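Local coordinates for histone RNA hairpin-binding protein (Drosophila melanogaster, PDB 4TUW), which binds the stem-loop at the 3' end of histone mRNA and takes part in histone pre-mRNA 3' processing, coupling histone mRNA production to the cell cycle, at residues His44-Pro48 against Trp66-Leu70. The protein carries 5 engineered substitutions. Residues are numbered along the deposited sequence; the frame is centred on the assembly and turned at random.
Sequences HPREP and WRKSL. Engineered in segment 44-48: Glu47 (natural residue Thr). With nucleotides of chain D.
The indole of Trp66 takes the backbone of the loop on its face: Glu47 CA sits over its five-membered ring, 4.0 Å from the centroid and 17° off the normal, a CH-pi contact. Pro48 CD lies on the same side, offset toward the rim, 4.3 Å from Trp66 CD2. Leu70, one turn further along the helix, puts CD1 against the opposite face, so the indole is held between its own helix and the loop. With CG anti to the backbone N (chi1 177°), the Trp66 side chain is helped to turn toward the loop, where its face meets Glu47 CA. The carbonyl oxygen of Pro45 stands in the ring plane at the edge, but 3.8 Å from Trp66 NE1, too far for a hydrogen bond; no hydrogen bond joins the two segments. Pro45 packs against the helix one turn further on, its CB 3.7 Å from Ser69 CB and its CG 3.8 Å from Leu70 CD2. Ser69 OG turns back to the carbonyl of Ile65. Glu47, an engineered residue, lays CB 3.9 Å from Trp66 CZ2, while its carboxylate oxygen OE1 is bound in a salt bridge with Lys23. Replacing Trp66 by an alanine would probably leave Glu47 CA and Pro48 CD without the surface they rest on and open a gap between loop and helix. From the far side of the same turn, Arg67 reaches the RNA, with a weak hydrogen bond from NH1 to OP2 of C17 of chain D (3.3 Å). In this RNA-binding domain the loop after helix 26-29 thus packs along the last turn of helix 56-70, and Pro48 continues the contact onto Phe59, Leu62 and Val63 of that helix.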
loop_
_atom_site.group_PDB
_atom_site.type_symbol
_atom_site.label_atom_id
_atom_site.label_comp_id
_atom_site.label_asym_id
_atom_site.label_seq_id
_atom_site.Cartn_x
_atom_site.Cartn_y
_atom_site.Cartn_z
ATOM N N HIS A 44 -4.273 6.745 9.280
ATOM C CA HIS A 44 -3.474 7.186 8.154
ATOM C C HIS A 44 -3.565 6.187 7.016
ATOM O O HIS A 44 -4.185 5.141 7.169
ATOM C CB HIS A 44 -2.025 7.386 8.593
ATOM C CG HIS A 44 -1.817 8.615 9.417
ATOM N ND1 HIS A 44 -2.593 8.912 10.515
ATOM C CD2 HIS A 44 -0.929 9.635 9.300
ATOM C CE1 HIS A 44 -2.194 10.056 11.041
ATOM N NE2 HIS A 44 -1.185 10.514 10.322
ATOM N N PRO A 45 -2.990 6.532 5.853
ATOM C CA PRO A 45 -2.918 5.548 4.773
ATOM C C PRO A 45 -1.594 4.812 4.735
ATOM O O PRO A 45 -0.567 5.403 4.378
ATOM C CB PRO A 45 -3.084 6.403 3.514
ATOM C CG PRO A 45 -2.591 7.743 3.906
ATOM C CD PRO A 45 -2.856 7.912 5.353
ATOM N N ARG A 46 -1.611 3.533 5.098
ATOM C CA ARG A 46 -0.375 2.761 5.123
ATOM C C ARG A 46 -0.391 1.709 4.023
ATOM O O ARG A 46 -1.407 1.063 3.771
ATOM C CB ARG A 46 -0.135 2.131 6.508
ATOM C CG ARG A 46 1.289 1.540 6.740
ATOM C CD ARG A 46 2.323 2.570 7.249
ATOM N NE ARG A 46 2.720 3.526 6.210
ATOM C CZ ARG A 46 3.605 4.516 6.370
ATOM N NH1 ARG A 46 4.216 4.711 7.540
ATOM N NH2 ARG A 46 3.879 5.315 5.345
ATOM N N GLU A 47 0.749 1.572 3.361
ATOM C CA GLU A 47 0.875 0.660 2.244
ATOM C C GLU A 47 0.634 -0.742 2.777
ATOM O O GLU A 47 1.083 -1.066 3.879
ATOM C CB GLU A 47 2.256 0.787 1.593
ATOM C CG GLU A 47 3.395 0.188 2.397
ATOM C CD GLU A 47 4.758 0.333 1.708
ATOM O OE1 GLU A 47 5.237 1.478 1.584
ATOM O OE2 GLU A 47 5.354 -0.694 1.301
ATOM N N PRO A 48 -0.100 -1.569 2.021
ATOM C CA PRO A 48 -0.342 -2.934 2.466
ATOM C C PRO A 48 0.974 -3.700 2.614
ATOM O O PRO A 48 1.960 -3.407 1.924
ATOM C CB PRO A 48 -1.152 -3.525 1.308
ATOM C CG PRO A 48 -1.733 -2.345 0.639
ATOM C CD PRO A 48 -0.677 -1.343 0.694
ATOM N N TRP A 66 -6.069 2.214 -0.383
ATOM C CA TRP A 66 -4.851 2.897 -0.060
ATOM C C TRP A 66 -4.744 4.159 -0.887
ATOM O O TRP A 66 -4.662 5.265 -0.359
ATOM C CB TRP A 66 -3.671 1.994 -0.337
ATOM C CG TRP A 66 -2.387 2.668 -0.100
ATOM C CD1 TRP A 66 -2.043 3.432 0.974
ATOM C CD2 TRP A 66 -1.258 2.625 -0.942
ATOM N NE1 TRP A 66 -0.751 3.882 0.850
ATOM C CE2 TRP A 66 -0.249 3.396 -0.329
ATOM C CE3 TRP A 66 -0.995 2.013 -2.166
ATOM C CZ2 TRP A 66 1.005 3.571 -0.910
ATOM C CZ3 TRP A 66 0.260 2.186 -2.736
ATOM C CH2 TRP A 66 1.243 2.960 -2.102
ATOM N N ARG A 67 -4.781 3.977 -2.197
ATOM C CA ARG A 67 -4.672 5.068 -3.146
ATOM C C ARG A 67 -5.720 6.156 -2.928
ATOM O O ARG A 67 -5.402 7.339 -3.003
ATOM C CB ARG A 67 -4.783 4.507 -4.558
ATOM C CG ARG A 67 -3.897 3.313 -4.792
ATOM C CD ARG A 67 -2.472 3.724 -5.114
ATOM N NE ARG A 67 -2.338 3.929 -6.544
ATOM C CZ ARG A 67 -2.557 5.090 -7.148
ATOM N NH1 ARG A 67 -2.898 6.158 -6.436
ATOM N NH2 ARG A 67 -2.429 5.182 -8.462
ATOM N N LYS A 68 -6.966 5.762 -2.679
ATOM C CA LYS A 68 -8.009 6.742 -2.402
ATOM C C LYS A 68 -7.623 7.569 -1.194
ATOM O O LYS A 68 -7.606 8.791 -1.253
ATOM C CB LYS A 68 -9.362 6.075 -2.144
ATOM C CG LYS A 68 -9.961 5.398 -3.359
ATOM C CD LYS A 68 -11.308 4.768 -3.048
ATOM C CE LYS A 68 -12.443 5.748 -3.276
ATOM N NZ LYS A 68 -13.748 5.225 -2.756
ATOM N N SER A 69 -7.300 6.888 -0.103
ATOM C CA SER A 69 -6.928 7.559 1.131
ATOM C C SER A 69 -5.782 8.545 0.926
ATOM O O SER A 69 -5.699 9.567 1.597
ATOM C CB SER A 69 -6.549 6.530 2.194
ATOM O OG SER A 69 -7.667 5.735 2.543
ATOM N N LEU A 70 -4.896 8.243 -0.006
ATOM C CA LEU A 70 -3.758 9.103 -0.213
ATOM C C LEU A 70 -4.203 10.513 -0.558
ATOM O O LEU A 70 -3.647 11.485 -0.060
ATOM C CB LEU A 70 -2.882 8.534 -1.317
ATOM C CG LEU A 70 -2.201 7.239 -0.903
ATOM C CD1 LEU A 70 -1.304 6.681 -2.000
ATOM C CD2 LEU A 70 -1.398 7.543 0.332
ATOM P P U D 16 -6.410 7.900 -14.940
ATOM O OP1 U D 16 -7.202 9.107 -14.558
ATOM O OP2 U D 16 -5.140 8.002 -15.701
ATOM O "O5'" U D 16 -6.047 7.166 -13.582
ATOM C "C5'" U D 16 -7.063 6.805 -12.656
ATOM C "C4'" U D 16 -6.475 6.113 -11.459
ATOM O "O4'" U D 16 -6.300 4.698 -11.752
ATOM C "C3'" U D 16 -5.103 6.636 -11.040
ATOM O "O3'" U D 16 -5.049 6.736 -9.620
ATOM C "C2'" U D 16 -4.150 5.563 -11.570
ATOM O "O2'" U D 16 -2.915 5.455 -10.899
ATOM C "C1'" U D 16 -4.990 4.313 -11.413
ATOM N N1 U D 16 -4.569 3.196 -12.256
ATOM C C2 U D 16 -4.081 2.130 -11.563
ATOM O O2 U D 16 -4.047 2.158 -10.353
ATOM N N3 U D 16 -3.655 1.059 -12.313
ATOM C C4 U D 16 -3.666 0.965 -13.690
ATOM O O4 U D 16 -3.250 -0.057 -14.248
ATOM C C5 U D 16 -4.184 2.129 -14.337
ATOM C C6 U D 16 -4.609 3.179 -13.618
ATOM P P C D 17 -5.410 8.145 -8.944
ATOM O OP1 C D 17 -5.995 8.977 -10.026
ATOM O OP2 C D 17 -4.235 8.656 -8.210
ATOM O "O5'" C D 17 -6.607 7.843 -7.946
ATOM C "C5'" C D 17 -7.143 6.539 -7.822
ATOM C "C4'" C D 17 -8.379 6.545 -6.961
ATOM O "O4'" C D 17 -8.362 7.720 -6.109
ATOM C "C3'" C D 17 -9.694 6.604 -7.724
ATOM O "O3'" C D 17 -10.691 5.900 -6.994
ATOM C "C2'" C D 17 -10.034 8.082 -7.699
ATOM O "O2'" C D 17 -11.409 8.354 -7.841
ATOM C "C1'" C D 17 -9.540 8.472 -6.318
ATOM N N1 C D 17 -9.205 9.890 -6.185
ATOM C C2 C D 17 -9.660 10.547 -5.045
ATOM O O2 C D 17 -10.324 9.911 -4.210
ATOM N N3 C D 17 -9.355 11.852 -4.890
ATOM C C4 C D 17 -8.644 12.499 -5.810
ATOM N N4 C D 17 -8.388 13.790 -5.585
ATOM C C5 C D 17 -8.171 11.847 -6.990
ATOM C C6 C D 17 -8.483 10.550 -7.143
#